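Local coordinates for protein Rho guanine nucleotide exchange factor TIAM2 (Mus musculus, PDB 3A8P) that activates the Rho-family GTPase Rac1 by stimulating its exchange of GDP for GTP, linking extracellular signals to the cytoskeleton and neurite growth, at residues A[219-222]-A[223-226]. Numbering follows the deposited sequence.
Sequences ATSR and PSKL
Ser221 and Ser224 meet where the extended chain at Thr220 and Ser221 turns into helix 222-231, whose first turn is closed by a backbone hydrogen bond from Lys225 N to Ser221 O (2.9 Å, N-H...O angle 163°). Ser221 is the N-cap. With chi1 at 72° its hydroxyl sits between its own backbone N and carbonyl carbon, and from there OG reaches forward to accept from Ser224 N at 3.0 Å, a nearly straight bond of 160°. Pro223, in the first turn, sets a face of its ring over the same hydroxyl, CD lying 3.3 Å from Ser221 OG; having no N-H, it asks for no acceptor at a helix start. Ser224 OG comes within 3.1 Å of Ser221 OG and is hydrogen-bonded to Glu189 of helix 171-206 and to Arg246. Glu189 also accepts from Ser221 N, so one carboxylate holds both serines. One residue before the cap, Thr220 turns its methyl toward the helix: CG2, anti to the backbone N, presses on Ser224 CB at 3.3 Å, closer than usual for two carbons, while OG1 bonds back to Leu217 O. At the outer surface the Arg222 chain bends at chi3, and Leu226 lies over one face of the guanidinium, though the place of its CD1 methyl is uncertain. A serine N-cap followed one residue later by proline thus starts this helix of the CC-Ex region, Ser221 supplying acceptors to the amides of Ser224 and Lys225. The shared Glu189 ties that start to long helix 171-206, part of which is predicted to form a coiled coil; the positive end of the helix dipole probably helps stabilise the negative charge of Glu189.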
# COMPACT_ATOMS: atom_id res chain seq x y z
N ALA A 219 5.73 9.79 -8.38
CA ALA A 219 4.38 10.20 -8.75
C ALA A 219 3.64 10.94 -7.63
O ALA A 219 2.53 11.43 -7.81
CB ALA A 219 3.57 8.97 -9.17
N THR A 220 4.27 11.01 -6.46
CA THR A 220 3.67 11.70 -5.33
C THR A 220 3.61 13.20 -5.65
O THR A 220 4.60 13.79 -6.06
CB THR A 220 4.49 11.48 -4.04
OG1 THR A 220 4.82 10.09 -3.92
CG2 THR A 220 3.68 11.88 -2.81
N SER A 221 2.43 13.80 -5.49
CA SER A 221 2.27 15.22 -5.77
C SER A 221 2.96 16.03 -4.66
O SER A 221 3.26 15.49 -3.59
CB SER A 221 0.78 15.59 -5.78
OG SER A 221 0.27 15.57 -4.46
N ARG A 222 3.21 17.31 -4.92
CA ARG A 222 3.84 18.16 -3.91
C ARG A 222 2.99 18.16 -2.64
O ARG A 222 3.51 17.97 -1.54
CB ARG A 222 4.00 19.59 -4.42
CG ARG A 222 5.11 19.78 -5.44
CD ARG A 222 5.42 21.26 -5.58
NE ARG A 222 5.64 21.87 -4.26
CZ ARG A 222 6.75 21.76 -3.54
NH1 ARG A 222 7.78 21.06 -4.01
NH2 ARG A 222 6.84 22.34 -2.35
N PRO A 223 1.68 18.39 -2.77
CA PRO A 223 0.83 18.40 -1.58
C PRO A 223 0.97 17.09 -0.81
O PRO A 223 1.08 17.09 0.41
CB PRO A 223 -0.57 18.59 -2.16
CG PRO A 223 -0.33 19.40 -3.38
CD PRO A 223 0.89 18.73 -3.97
N SER A 224 0.98 15.96 -1.53
CA SER A 224 1.11 14.67 -0.87
C SER A 224 2.45 14.55 -0.13
O SER A 224 2.50 14.09 1.01
CB SER A 224 0.98 13.54 -1.89
OG SER A 224 -0.35 13.42 -2.34
N LYS A 225 3.53 14.97 -0.78
CA LYS A 225 4.83 14.89 -0.16
C LYS A 225 4.87 15.73 1.13
O LYS A 225 5.44 15.31 2.14
CB LYS A 225 5.92 15.34 -1.14
CG LYS A 225 7.29 14.83 -0.74
CD LYS A 225 8.44 15.58 -1.39
CE LYS A 225 8.67 15.16 -2.82
NZ LYS A 225 10.02 15.63 -3.27
N LEU A 226 4.27 16.91 1.10
CA LEU A 226 4.24 17.76 2.29
C LEU A 226 3.46 17.10 3.42
O LEU A 226 3.87 17.15 4.57
CB LEU A 226 3.61 19.12 1.97
CG LEU A 226 4.52 20.19 1.35
CD1 LEU A 226 5.19 19.66 0.08
CD2 LEU A 226 3.70 21.43 1.04